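Local coordinates for protein betaine aldehyde dehydrogenase (Staphylococcus aureus subsp. aureus COL, PDB 4QTO) that catalyses the NAD-dependent oxidation of betaine aldehyde to glycine betaine, the osmoprotectant, at residues Cys199-Lys204 and Gly228-Ile233; Val173-Thr178 and Lys248-Val253; Gln35-Glu40 and Glu73-Ala78; Val64-Lys69 and Gly237-Asp242; Ser85-Gln90 and Gly224-Thr229. One frame throughout, in Å; residues are numbered along the deposited sequence. Where two conformers were deposited one is given.

Contact 1 of 5, residues Cys199-Lys204 and Gly228-Ile233; sequences CSLVMK and GTINLI
Asn231 carries CG anti to its own carbonyl carbon and beside its backbone N (chi1 -51°). This torsion turns the amide back along its own strand and toward the carbonyl of Leu201. ND2 donates to Leu201 O at 3.1 Å, with the N-H nearly straight (168°) and the acceptor in the amide plane. The other N-H of ND2 goes to Gly228 O, 2.9 Å from ND2, and approaches from above that carbonyl plane. Leu201 sets CG between its backbone N and carbonyl carbon (chi1 64°), which lays the branch beside Ile230, with CG 4.1 Å from Ile230 CG2. On the face shared with Asn231, Val202 CG1 touches Ile233 CG1 at 3.8 Å.

The backbones run parallel. Leu201 N donates to Thr229 O over 2.8 Å. Met203 N reaches Asn231 O at the same length, 2.8 Å, and Ile233 N reaches Met203 O at 2.9 Å. The bond from Asn231 N to Leu201 O is weak, and ND2 gives Leu201 O a straighter second bond.

The two strands belong to one beta-alpha-beta unit, joined by helix 211-223, in the Rossmann-like sheet of the aldehyde dehydrogenase. Strand 162-177 pairs with the other side of strand 200-204. Asn231 OD1 accepts from Asp38 N. The buried amide of Asn231 thus spends both N-H groups and its oxygen in hydrogen bonds. That should fix its rotation and tie the short strand 230-232 to its neighbour and to the N-terminal hairpin.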
# COMPACT_ATOMS: atom_id res chain seq x y z
N CYS A 199 -14.07 14.58 -8.86
CA CYS A 199 -14.10 16.03 -8.66
C CYS A 199 -14.87 16.74 -9.77
O CYS A 199 -15.18 16.16 -10.80
CB CYS A 199 -12.67 16.58 -8.69
SG CYS A 199 -11.60 16.03 -7.34
N SER A 200 -15.17 18.03 -9.53
CA SER A 200 -15.64 18.92 -10.59
C SER A 200 -14.45 19.83 -10.86
O SER A 200 -13.73 20.20 -9.92
CB SER A 200 -16.83 19.77 -10.16
OG SER A 200 -17.97 18.97 -9.96
N LEU A 201 -14.27 20.25 -12.10
CA LEU A 201 -13.12 21.06 -12.46
C LEU A 201 -13.44 22.26 -13.32
O LEU A 201 -14.41 22.27 -14.06
CB LEU A 201 -12.07 20.19 -13.18
CG LEU A 201 -12.46 19.57 -14.54
CD1 LEU A 201 -12.09 20.52 -15.66
CD2 LEU A 201 -11.73 18.23 -14.77
N VAL A 202 -12.58 23.26 -13.18
CA VAL A 202 -12.60 24.46 -14.03
C VAL A 202 -11.18 24.63 -14.53
O VAL A 202 -10.25 24.86 -13.73
CB VAL A 202 -13.06 25.73 -13.30
CG1 VAL A 202 -13.11 26.91 -14.29
CG2 VAL A 202 -14.42 25.56 -12.64
N MET A 203 -10.99 24.53 -15.84
CA MET A 203 -9.67 24.64 -16.44
C MET A 203 -9.52 25.87 -17.28
O MET A 203 -10.48 26.28 -17.96
CB MET A 203 -9.40 23.42 -17.34
CG MET A 203 -8.08 23.52 -18.10
SD MET A 203 -7.46 21.98 -18.83
CE MET A 203 -6.88 21.18 -17.36
N LYS A 204 -8.34 26.49 -17.22
CA LYS A 204 -8.02 27.65 -18.06
C LYS A 204 -6.66 27.40 -18.68
O LYS A 204 -5.66 27.38 -17.97
CB LYS A 204 -7.98 28.97 -17.29
CG LYS A 204 -7.79 30.19 -18.21
CD LYS A 204 -7.24 31.39 -17.48
CE LYS A 204 -5.72 31.39 -17.47
NZ LYS A 204 -5.11 31.63 -18.82
N GLY A 228 -21.85 20.92 -15.33
CA GLY A 228 -21.04 21.58 -14.33
C GLY A 228 -19.80 20.82 -13.88
O GLY A 228 -18.93 21.38 -13.24
N THR A 229 -19.72 19.52 -14.21
CA THR A 229 -18.56 18.71 -13.80
C THR A 229 -17.25 19.18 -14.45
O THR A 229 -16.19 19.13 -13.83
CB THR A 229 -18.77 17.22 -14.18
OG1 THR A 229 -19.94 16.75 -13.51
CG2 THR A 229 -17.60 16.35 -13.73
N ILE A 230 -17.35 19.59 -15.72
CA ILE A 230 -16.20 20.12 -16.45
C ILE A 230 -16.54 21.51 -16.98
O ILE A 230 -17.66 21.77 -17.45
CB ILE A 230 -15.72 19.19 -17.59
CG1 ILE A 230 -16.80 18.99 -18.67
CG2 ILE A 230 -15.27 17.87 -17.01
CD1 ILE A 230 -16.32 18.16 -19.85
N ASN A 231 -15.59 22.43 -16.88
CA ASN A 231 -15.77 23.78 -17.37
C ASN A 231 -14.43 24.29 -17.90
O ASN A 231 -13.35 23.98 -17.33
CB ASN A 231 -16.24 24.73 -16.28
CG ASN A 231 -17.46 24.23 -15.51
OD1 ASN A 231 -18.60 24.58 -15.84
ND2 ASN A 231 -17.22 23.39 -14.52
N LEU A 232 -14.50 25.06 -18.97
CA LEU A 232 -13.36 25.65 -19.64
C LEU A 232 -13.52 27.16 -19.72
O LEU A 232 -14.49 27.66 -20.32
CB LEU A 232 -13.25 25.07 -21.07
CG LEU A 232 -12.22 25.68 -22.03
CD1 LEU A 232 -10.82 25.51 -21.52
CD2 LEU A 232 -12.34 25.11 -23.45
N ILE A 233 -12.58 27.87 -19.13
CA ILE A 233 -12.51 29.33 -19.20
C ILE A 233 -11.36 29.66 -20.13
O ILE A 233 -10.31 29.00 -20.09
CB ILE A 233 -12.25 29.91 -17.81
CG1 ILE A 233 -13.47 29.70 -16.91
CG2 ILE A 233 -11.91 31.40 -17.88
CD1 ILE A 233 -14.74 30.36 -17.34

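Contact 2 of 5, residues Val173-Thr178 and Lys248-Val253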
# COMPACT_ATOMS: atom_id res chain seq x y z
N VAL A 173 -14.01 20.77 -5.60
CA VAL A 173 -13.94 21.63 -6.76
C VAL A 173 -12.48 22.00 -6.98
O VAL A 173 -11.81 22.51 -6.05
CB VAL A 173 -14.78 22.89 -6.53
CG1 VAL A 173 -14.53 23.92 -7.63
CG2 VAL A 173 -16.26 22.56 -6.44
N VAL A 174 -11.99 21.80 -8.20
CA VAL A 174 -10.60 22.08 -8.50
C VAL A 174 -10.46 23.06 -9.66
O VAL A 174 -11.21 22.95 -10.64
CB VAL A 174 -9.83 20.81 -8.90
CG1 VAL A 174 -8.34 21.13 -9.09
CG2 VAL A 174 -10.03 19.71 -7.86
N THR A 175 -9.54 24.01 -9.53
CA THR A 175 -9.22 24.94 -10.62
C THR A 175 -7.85 24.48 -11.16
O THR A 175 -6.95 24.07 -10.41
CB THR A 175 -9.26 26.40 -10.24
OG1 THR A 175 -8.39 26.63 -9.15
CG2 THR A 175 -10.69 26.80 -9.89
N GLN A 176 -7.71 24.54 -12.48
CA GLN A 176 -6.57 23.96 -13.16
C GLN A 176 -6.09 24.97 -14.20
O GLN A 176 -6.86 25.36 -15.07
CB GLN A 176 -6.97 22.64 -13.81
CG GLN A 176 -7.46 21.60 -12.80
CD GLN A 176 -8.01 20.34 -13.42
OE1 GLN A 176 -8.63 20.36 -14.47
NE2 GLN A 176 -7.79 19.23 -12.74
N ILE A 177 -4.83 25.36 -14.10
CA ILE A 177 -4.24 26.41 -14.99
C ILE A 177 -3.00 25.81 -15.62
O ILE A 177 -2.10 25.35 -14.93
CB ILE A 177 -3.91 27.68 -14.18
CG1 ILE A 177 -5.20 28.25 -13.57
CG2 ILE A 177 -3.20 28.68 -15.06
CD1 ILE A 177 -4.96 29.33 -12.53
N THR A 178 -3.01 25.72 -16.96
CA THR A 178 -1.97 25.05 -17.70
C THR A 178 -1.10 26.00 -18.53
O THR A 178 -1.49 27.14 -18.83
CB THR A 178 -2.61 23.98 -18.61
OG1 THR A 178 -3.69 24.58 -19.32
CG2 THR A 178 -3.17 22.85 -17.79
N LYS A 248 -13.69 31.21 -2.68
CA LYS A 248 -13.95 30.40 -1.50
C LYS A 248 -14.49 29.01 -1.76
O LYS A 248 -14.38 28.13 -0.92
CB LYS A 248 -14.90 31.13 -0.53
CG LYS A 248 -16.31 31.26 -1.02
CD LYS A 248 -17.18 31.93 0.06
CE LYS A 248 -18.65 31.64 -0.21
NZ LYS A 248 -19.58 32.27 0.78
N GLU A 249 -15.08 28.80 -2.94
CA GLU A 249 -15.66 27.48 -3.28
C GLU A 249 -14.68 26.51 -3.91
O GLU A 249 -15.07 25.39 -4.26
CB GLU A 249 -16.88 27.63 -4.19
CG GLU A 249 -18.03 28.35 -3.52
CD GLU A 249 -18.54 27.66 -2.27
OE1 GLU A 249 -18.40 26.42 -2.11
OE2 GLU A 249 -19.14 28.37 -1.44
N VAL A 250 -13.42 26.89 -4.03
CA VAL A 250 -12.39 26.02 -4.60
C VAL A 250 -11.68 25.25 -3.48
O VAL A 250 -11.32 25.85 -2.46
CB VAL A 250 -11.37 26.83 -5.40
CG1 VAL A 250 -10.24 25.96 -5.93
CG2 VAL A 250 -12.06 27.53 -6.57
N ASP A 251 -11.47 23.94 -3.68
CA ASP A 251 -10.78 23.08 -2.70
C ASP A 251 -9.31 22.80 -3.05
O ASP A 251 -8.52 22.49 -2.17
CB ASP A 251 -11.54 21.77 -2.55
CG ASP A 251 -12.94 21.98 -2.00
OD1 ASP A 251 -13.09 22.49 -0.85
OD2 ASP A 251 -13.91 21.71 -2.76
N LEU A 252 -8.95 22.91 -4.34
CA LEU A 252 -7.57 22.72 -4.79
C LEU A 252 -7.34 23.61 -6.00
O LEU A 252 -8.16 23.62 -6.93
CB LEU A 252 -7.33 21.26 -5.22
CG LEU A 252 -6.00 20.94 -5.94
CD1 LEU A 252 -4.82 21.06 -5.02
CD2 LEU A 252 -6.06 19.57 -6.58
N VAL A 253 -6.22 24.32 -5.98
CA VAL A 253 -5.75 25.10 -7.13
C VAL A 253 -4.51 24.37 -7.64
O VAL A 253 -3.54 24.17 -6.89
CB VAL A 253 -5.35 26.53 -6.73
CG1 VAL A 253 -4.83 27.28 -7.97
CG2 VAL A 253 -6.50 27.23 -6.09
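Val173 and Asp251 exchange two bonds where two parallel strands of the Rossmann-like sheet come together. Strand 162-177 here pairs with the start of strand 252-256.

The tight part is the buried ladder of Val174 with Leu252 and Thr175 with Val253. Thr175 N donates to Leu252 O at 3.0 Å, nearly along the C=O axis. Val174 and Leu252 run alongside each other, with CG1 of Val174 3.7 Å from CD2 of Leu252. That distance holds for one of the two modelled conformers of Val174. On the other face of the sheet, Thr175 keeps OG1 between its backbone N and carbonyl carbon (chi1 57°). This leaves CG2 to meet Val250 CG2 at 3.7 Å, the two side chains nearly perpendicular. OG1 itself lies against Val253 CG2 and is hydrogen-bonded to Met244 O, so its polar end is satisfied inside the core.

The more solvent-exposed part is the loop that leads into the second strand. Glu249 and Asp251 are partly exposed there. Glu249 offers mainly its carbonyl, whose O lies 3.4 Å from Val173 CB. Its carboxylate forms a salt bridge to Arg80 of helix 69-85, and Asp251 OD2 forms another to the same guanidinium. Val173 O takes Asp251 N at 2.8 Å in its carbonyl plane, while the bond from Leu252 N to the same oxygen is weak. A carboxylate serves as acceptor for the other backbone group of this residue: Val173 N donates to Asp251 OD2 at 3.0 Å, on the anti lone pair of that oxygen.

Contact 3 of 5, residues Gln35-Glu40 and Glu73-Ala78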
# COMPACT_ATOMS: atom_id res chain seq x y z
N GLN A 35 -15.98 29.41 -24.69
CA GLN A 35 -15.75 28.82 -23.37
C GLN A 35 -16.81 27.74 -23.19
O GLN A 35 -17.81 27.70 -23.93
CB GLN A 35 -15.93 29.89 -22.30
CG GLN A 35 -15.00 31.07 -22.48
CD GLN A 35 -15.10 32.08 -21.37
OE1 GLN A 35 -14.21 32.15 -20.52
NE2 GLN A 35 -16.18 32.85 -21.35
N TYR A 36 -16.63 26.87 -22.19
CA TYR A 36 -17.59 25.83 -21.88
C TYR A 36 -17.95 25.92 -20.41
O TYR A 36 -17.11 25.63 -19.56
CB TYR A 36 -17.06 24.43 -22.23
CG TYR A 36 -18.08 23.33 -22.13
CD1 TYR A 36 -19.09 23.20 -23.07
CD2 TYR A 36 -18.04 22.40 -21.11
CE1 TYR A 36 -20.00 22.16 -23.00
CE2 TYR A 36 -18.95 21.36 -21.04
CZ TYR A 36 -19.93 21.27 -22.01
OH TYR A 36 -20.88 20.24 -22.02
N ILE A 37 -19.14 26.42 -20.11
CA ILE A 37 -19.54 26.66 -18.76
C ILE A 37 -20.89 26.04 -18.47
O ILE A 37 -21.89 26.31 -19.17
CB ILE A 37 -19.58 28.19 -18.46
CG1 ILE A 37 -18.24 28.85 -18.80
CG2 ILE A 37 -19.96 28.42 -17.00
CD1 ILE A 37 -18.17 30.35 -18.57
N ASP A 38 -20.94 25.18 -17.47
CA ASP A 38 -22.17 24.57 -17.04
C ASP A 38 -22.93 23.90 -18.19
O ASP A 38 -24.15 24.14 -18.39
CB ASP A 38 -23.03 25.62 -16.32
CG ASP A 38 -23.99 25.00 -15.31
OD1 ASP A 38 -23.89 23.81 -15.00
OD2 ASP A 38 -24.83 25.76 -14.79
N GLY A 39 -22.20 23.09 -18.94
CA GLY A 39 -22.77 22.31 -20.04
C GLY A 39 -23.08 23.05 -21.33
O GLY A 39 -23.74 22.46 -22.21
N GLU A 40 -22.66 24.30 -21.46
CA GLU A 40 -22.96 25.09 -22.64
C GLU A 40 -21.74 25.80 -23.17
O GLU A 40 -20.91 26.30 -22.38
CB GLU A 40 -24.00 26.17 -22.31
CG GLU A 40 -25.33 25.61 -21.80
CD GLU A 40 -26.08 24.76 -22.82
OE1 GLU A 40 -25.85 24.92 -24.05
OE2 GLU A 40 -26.96 23.95 -22.39
N GLU A 73 -16.16 33.02 -12.23
CA GLU A 73 -16.96 32.82 -11.02
C GLU A 73 -18.17 31.93 -11.31
O GLU A 73 -18.48 31.01 -10.53
CB GLU A 73 -17.45 34.19 -10.48
CG GLU A 73 -16.39 35.11 -9.88
CD GLU A 73 -16.84 36.57 -9.74
OE1 GLU A 73 -18.04 36.88 -9.94
OE2 GLU A 73 -15.99 37.44 -9.44
N ARG A 74 -18.85 32.17 -12.42
CA ARG A 74 -20.01 31.35 -12.79
C ARG A 74 -19.62 29.87 -12.99
O ARG A 74 -20.35 28.95 -12.55
CB ARG A 74 -20.73 31.90 -14.04
CG ARG A 74 -22.09 31.27 -14.24
CD ARG A 74 -22.93 32.00 -15.29
NE ARG A 74 -22.48 31.82 -16.66
CZ ARG A 74 -22.77 30.77 -17.43
NH1 ARG A 74 -23.48 29.75 -16.97
NH2 ARG A 74 -22.32 30.76 -18.67
N ALA A 75 -18.47 29.64 -13.59
CA ALA A 75 -17.96 28.27 -13.78
C ALA A 75 -17.65 27.59 -12.46
O ALA A 75 -18.00 26.43 -12.23
CB ALA A 75 -16.71 28.28 -14.63
N ILE A 76 -17.02 28.33 -11.55
CA ILE A 76 -16.70 27.75 -10.23
C ILE A 76 -18.00 27.40 -9.46
O ILE A 76 -18.12 26.33 -8.83
CB ILE A 76 -15.80 28.71 -9.43
CG1 ILE A 76 -14.41 28.73 -10.07
CG2 ILE A 76 -15.73 28.30 -7.96
CD1 ILE A 76 -13.55 29.87 -9.59
N LEU A 77 -18.98 28.30 -9.51
CA LEU A 77 -20.24 28.03 -8.83
C LEU A 77 -20.97 26.84 -9.45
O LEU A 77 -21.61 26.07 -8.74
CB LEU A 77 -21.12 29.27 -8.79
CG LEU A 77 -20.56 30.41 -7.93
CD1 LEU A 77 -21.45 31.64 -8.05
CD2 LEU A 77 -20.40 30.00 -6.48
N ALA A 78 -20.86 26.68 -10.76
CA ALA A 78 -21.46 25.53 -11.44
C ALA A 78 -20.77 24.24 -11.06
O ALA A 78 -21.43 23.21 -10.85
CB ALA A 78 -21.43 25.71 -12.94
O HOH W 1 -23.70 28.25 -19.18
O HOH W 2 -24.37 28.53 -14.43
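Ile37, Arg74 and Asp38 carry most of the contact between the N-terminal hairpin and helix 69-85. Ile37 loses the most surface. Its CB points at the helix, and CG2 stands anti to the backbone N. That methyl rests over one face of the Arg74 guanidinium, off-centre toward the rim, with CG2 3.7 Å from CZ. The same CG2 reaches Ala75 CB at 4.0 Å, so one methyl covers both the helix surface and the arginine head.

Arg74 starts with CG anti to its backbone N (chi1 -167°) and then bends at chi3 (71°). The bend folds the guanidinium over Ile37. Two waters lie at its edge, in its plane. Arg74 NH1 donates to one water at 2.7 Å, and this water donates to Ile37 O, also at 2.7 Å. Arg74 NH1 donates to the second water at 3.0 Å. That water donates a hydrogen bond to Asp38 OD2 at 2.8 Å.

Asp38 lies just after the strand, in the type I' turn from Ile37 to Glu40 that links strands 35-37 and 40-42. Its carboxylate lies against the methyl of Ala78, CG to CB 3.6 Å. OD1 makes a salt bridge with Arg81, three residues further along the helix. Tyr36 bonds through its backbone to Leu232, which joins the hairpin to strand 230-232.

No direct hydrogen bond joins the two segments. The polar link is carried by water, and the acid and Arg74 are held apart, NH1 to OD2 4.7 Å. Any attraction between these two charges is therefore probably screened, while the methyl over its face and the two waters at its edge should limit how the guanidinium turns.

Contact 4 of 5, residues Val64-Lys69 and Gly237-Asp242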
# COMPACT_ATOMS: atom_id res chain seq x y z
N VAL A 64 -10.63 33.43 -30.42
CA VAL A 64 -11.42 32.80 -29.37
C VAL A 64 -11.97 33.83 -28.37
O VAL A 64 -11.50 34.97 -28.28
CB VAL A 64 -10.59 31.76 -28.58
CG1 VAL A 64 -10.08 30.67 -29.52
CG2 VAL A 64 -9.44 32.43 -27.85
N SER A 65 -12.98 33.41 -27.62
CA SER A 65 -13.52 34.24 -26.55
C SER A 65 -12.47 34.55 -25.50
O SER A 65 -11.60 33.71 -25.21
CB SER A 65 -14.66 33.54 -25.83
OG SER A 65 -15.75 33.34 -26.71
N GLU A 66 -12.52 35.76 -24.95
CA GLU A 66 -11.60 36.21 -23.87
C GLU A 66 -12.55 36.50 -22.68
O GLU A 66 -13.18 37.58 -22.59
CB GLU A 66 -10.86 37.45 -24.30
CG GLU A 66 -9.91 38.03 -23.25
CD GLU A 66 -8.56 37.35 -23.21
OE1 GLU A 66 -8.30 36.34 -23.90
OE2 GLU A 66 -7.68 37.94 -22.53
N GLY A 67 -12.69 35.51 -21.82
CA GLY A 67 -13.64 35.54 -20.71
C GLY A 67 -13.37 36.56 -19.62
O GLY A 67 -12.25 37.07 -19.49
N THR A 68 -14.41 36.83 -18.84
CA THR A 68 -14.32 37.76 -17.75
C THR A 68 -14.24 37.06 -16.39
O THR A 68 -14.49 35.85 -16.24
CB THR A 68 -15.55 38.68 -17.70
OG1 THR A 68 -16.72 37.91 -17.35
CG2 THR A 68 -15.77 39.35 -19.02
N LYS A 69 -13.91 37.84 -15.36
CA LYS A 69 -13.83 37.24 -14.03
C LYS A 69 -15.21 36.75 -13.58
O LYS A 69 -15.29 35.78 -12.81
CB LYS A 69 -13.22 38.22 -13.03
CG LYS A 69 -14.06 39.39 -12.67
CD LYS A 69 -13.27 40.27 -11.68
CE LYS A 69 -14.09 41.42 -11.13
NZ LYS A 69 -14.57 42.35 -12.19
N GLY A 237 -4.59 35.38 -17.69
CA GLY A 237 -4.38 35.05 -16.29
C GLY A 237 -4.55 36.34 -15.49
O GLY A 237 -5.08 36.32 -14.38
N SER A 238 -4.14 37.47 -16.06
CA SER A 238 -4.27 38.76 -15.38
C SER A 238 -5.72 39.20 -15.10
O SER A 238 -5.94 40.04 -14.22
CB SER A 238 -3.53 39.85 -16.17
OG SER A 238 -4.16 40.06 -17.43
N GLU A 239 -6.68 38.64 -15.85
CA GLU A 239 -8.10 38.96 -15.71
C GLU A 239 -8.88 37.94 -14.85
O GLU A 239 -9.68 38.31 -13.99
CB GLU A 239 -8.75 39.12 -17.10
CG GLU A 239 -10.21 39.63 -17.04
CD GLU A 239 -10.77 40.15 -18.37
OE1 GLU A 239 -10.07 40.01 -19.40
OE2 GLU A 239 -11.90 40.73 -18.41
N VAL A 240 -8.63 36.66 -15.05
CA VAL A 240 -9.41 35.65 -14.33
C VAL A 240 -8.63 34.81 -13.32
O VAL A 240 -9.22 33.98 -12.58
CB VAL A 240 -10.13 34.74 -15.34
CG1 VAL A 240 -10.92 35.59 -16.33
CG2 VAL A 240 -9.18 33.81 -16.06
N GLY A 241 -7.32 34.97 -13.30
CA GLY A 241 -6.48 34.12 -12.46
C GLY A 241 -6.74 34.29 -10.98
O GLY A 241 -6.73 33.30 -10.22
N ASP A 242 -6.99 35.54 -10.56
CA ASP A 242 -7.28 35.79 -9.17
C ASP A 242 -8.55 35.10 -8.70
O ASP A 242 -8.61 34.60 -7.56
CB ASP A 242 -7.33 37.28 -8.87
CG ASP A 242 -5.95 37.93 -8.82
OD1 ASP A 242 -4.92 37.21 -8.80
OD2 ASP A 242 -5.91 39.17 -8.80
O HOH W 3 -12.33 40.04 -21.27
O HOH W 4 -7.90 40.44 -21.55
O HOH W 5 -9.64 37.43 -19.96
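This is a water-bridged packing contact, in which Glu239 and Val240 of helix 237-246 lie against the link Glu66-Thr68 and the first residue, Lys69, of helix 69-85. The link follows strand 59-65. No direct hydrogen bond crosses the contact. Val240 sets CG1 anti to its carbonyl carbon (chi1 -52°), and this methyl sits 3.6 Å from Thr68 O. Lys69 brings CB to Glu239 O at 3.7 Å.

Glu239 points at the link, with CG anti to its backbone N (chi1 -173°) and the chain extended. Its carboxylate carbon CD comes to 3.6 Å from Gly67 O. The side chain was modelled in two conformers, so its water links hold for the one described. In this one, one water donates to both Gly67 O and Glu239 OE1, at 2.7 Å each. Another donates to Glu66 OE2 at 2.7 Å and to Glu239 OE1 at 3.1 Å.

Glu66 has its main partner in Arg50, by a salt bridge from OE1. Thr68 is the N-cap residue of helix 69-85, though its capping bond to Glu70 N is weak.

Two acids and a carbonyl oxygen thus face one another, with Glu66 OE2 4.4 Å from Glu239 OE1. All of these groups are acceptors, so the waters supply the donor hydrogens. They probably ease the repulsion between the carboxylates, and Arg50 would help to balance the charge of Glu66.

Contact 5 of 5, residues Ser85-Gln90 and Gly224-Thr229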
# COMPACT_ATOMS: atom_id res chain seq x y z
N SER A 85 -24.41 17.93 -6.10
CA SER A 85 -25.51 17.10 -6.61
C SER A 85 -25.16 15.62 -6.52
O SER A 85 -26.07 14.77 -6.49
CB SER A 85 -25.80 17.42 -8.09
OG SER A 85 -24.81 16.78 -8.94
N GLY A 86 -23.87 15.30 -6.52
CA GLY A 86 -23.40 13.92 -6.45
C GLY A 86 -23.42 13.13 -7.74
O GLY A 86 -23.01 11.97 -7.76
N GLU A 87 -23.91 13.72 -8.83
CA GLU A 87 -24.06 12.95 -10.08
C GLU A 87 -22.73 12.35 -10.57
O GLU A 87 -22.71 11.25 -11.13
CB GLU A 87 -24.68 13.79 -11.16
CG GLU A 87 -26.07 14.27 -10.88
CD GLU A 87 -26.43 15.12 -12.08
OE1 GLU A 87 -26.54 14.51 -13.18
OE2 GLU A 87 -26.44 16.37 -11.96
N TRP A 88 -21.62 13.06 -10.36
CA TRP A 88 -20.31 12.51 -10.69
C TRP A 88 -19.56 12.04 -9.46
O TRP A 88 -18.91 10.98 -9.45
CB TRP A 88 -19.47 13.55 -11.47
CG TRP A 88 -18.24 12.96 -12.08
CD1 TRP A 88 -16.95 13.28 -11.83
CD2 TRP A 88 -18.21 11.92 -13.05
NE1 TRP A 88 -16.11 12.50 -12.58
CE2 TRP A 88 -16.85 11.66 -13.34
CE3 TRP A 88 -19.19 11.17 -13.70
CZ2 TRP A 88 -16.46 10.69 -14.24
CZ3 TRP A 88 -18.77 10.21 -14.61
CH2 TRP A 88 -17.43 9.98 -14.86
N SER A 89 -19.65 12.81 -8.37
CA SER A 89 -18.90 12.48 -7.18
C SER A 89 -19.33 11.22 -6.49
O SER A 89 -18.53 10.66 -5.74
CB SER A 89 -18.87 13.71 -6.23
OG SER A 89 -20.20 14.04 -5.79
N GLN A 90 -20.60 10.81 -6.70
CA GLN A 90 -21.15 9.59 -6.11
C GLN A 90 -21.37 8.52 -7.15
O GLN A 90 -21.97 7.47 -6.87
CB GLN A 90 -22.45 9.91 -5.35
CG GLN A 90 -22.27 10.90 -4.23
CD GLN A 90 -21.39 10.38 -3.12
OE1 GLN A 90 -21.41 9.19 -2.82
NE2 GLN A 90 -20.64 11.28 -2.49
N GLY A 224 -19.65 12.47 -22.31
CA GLY A 224 -20.75 12.81 -21.46
C GLY A 224 -20.45 12.82 -19.98
O GLY A 224 -20.15 11.79 -19.40
N PHE A 225 -20.57 14.02 -19.40
CA PHE A 225 -20.40 14.24 -17.96
C PHE A 225 -21.52 15.12 -17.46
O PHE A 225 -22.04 15.95 -18.22
CB PHE A 225 -19.03 14.87 -17.65
CG PHE A 225 -17.88 13.99 -18.04
CD1 PHE A 225 -17.43 13.01 -17.17
CD2 PHE A 225 -17.30 14.06 -19.31
CE1 PHE A 225 -16.43 12.15 -17.55
CE2 PHE A 225 -16.30 13.20 -19.70
CZ PHE A 225 -15.86 12.21 -18.82
N PRO A 226 -21.87 15.00 -16.16
CA PRO A 226 -22.97 15.81 -15.66
C PRO A 226 -22.68 17.30 -15.78
O PRO A 226 -21.53 17.74 -15.71
CB PRO A 226 -23.09 15.37 -14.19
CG PRO A 226 -22.54 13.97 -14.19
CD PRO A 226 -21.40 14.03 -15.16
N LYS A 227 -23.72 18.08 -16.02
CA LYS A 227 -23.62 19.50 -16.20
C LYS A 227 -22.89 20.15 -15.03
O LYS A 227 -23.26 19.94 -13.88
CB LYS A 227 -25.05 20.02 -16.31
CG LYS A 227 -25.20 21.44 -16.66
CD LYS A 227 -26.69 21.78 -16.73
CE LYS A 227 -26.86 23.25 -17.05
NZ LYS A 227 -28.30 23.65 -17.04
N GLY A 228 -21.85 20.92 -15.33
CA GLY A 228 -21.04 21.58 -14.33
C GLY A 228 -19.80 20.82 -13.88
O GLY A 228 -18.93 21.38 -13.24
N THR A 229 -19.72 19.52 -14.21
CA THR A 229 -18.56 18.71 -13.80
C THR A 229 -17.25 19.18 -14.45
O THR A 229 -16.19 19.13 -13.83
CB THR A 229 -18.77 17.22 -14.18
OG1 THR A 229 -19.94 16.75 -13.51
CG2 THR A 229 -17.60 16.35 -13.73
O HOH W 6 -24.93 18.58 -12.45
O HOH W 7 -21.72 16.28 -11.29
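Pro226 O is gripped twice, by Thr229 N and by Thr229 OG1, each at 2.9 Å and from the same face of its carbonyl plane. The hydroxyl stands above that plane rather than on a lone pair. With its proton spent there, Thr229 OG1 accepts at 2.9 Å from a water that also takes a weak bond from Trp88 N. Pro226 packs on the other loop. Its CB lies 3.7 Å from Glu87 OE1, its CG touches Glu87 CB, and its CD packs on Trp88 CE3.

Both segments are loops that follow helices. Residues 85-90 leave helix 69-85 through an ST turn, in which Ser85 OG accepts from Glu87 N. Residues 224-229 leave helix 211-223 and enter strand 230-232 through a type II turn from Pro226 to Thr229. The contact therefore joins the exit of helix 69-85 to the last loop of a beta-alpha-beta crossover.

Trp88 loses the most surface. Its CG is anti to the backbone N (chi1 -168°), which swings the indole across to the second loop. Phe225 meets it in a T-shaped stack, the phenyl edge toward the face of the six-membered ring. The centroids are 5.0 Å apart and the planes stand at 81°. Closer to the backbone, Thr229 CG2 reaches Trp88 CD1 at 3.7 Å. NE1 of the indole donates to Leu195 O, a bond to helix 183-197 that should hold the ring's rotation. At the exposed side, one water donates to Glu87 OE2 at 2.7 Å and to Lys227 O at 2.6 Å.

Overall arrangement
The five contacts gather around the Rossmann-like sheet expected to hold NAD in this family. Contacts 1 and 2, with centres about 9 Å apart, share that sheet: strand 162-177 runs between strands 200-204 and 252-256. Contact 3, about 7 Å from contact 1 between centres, sets the N-terminal hairpin and helix 69-85 beside strand 230-232. Contacts 4 and 5 lie farthest apart, about 25 Å between centres. Contact 5 shares Gly228 and Thr229 with contact 1. Along the chain contact 3 closes before contacts 1, 2 and 5 open, while contacts 3 and 4 alternate. N-terminal elements thus pack onto the later sheet.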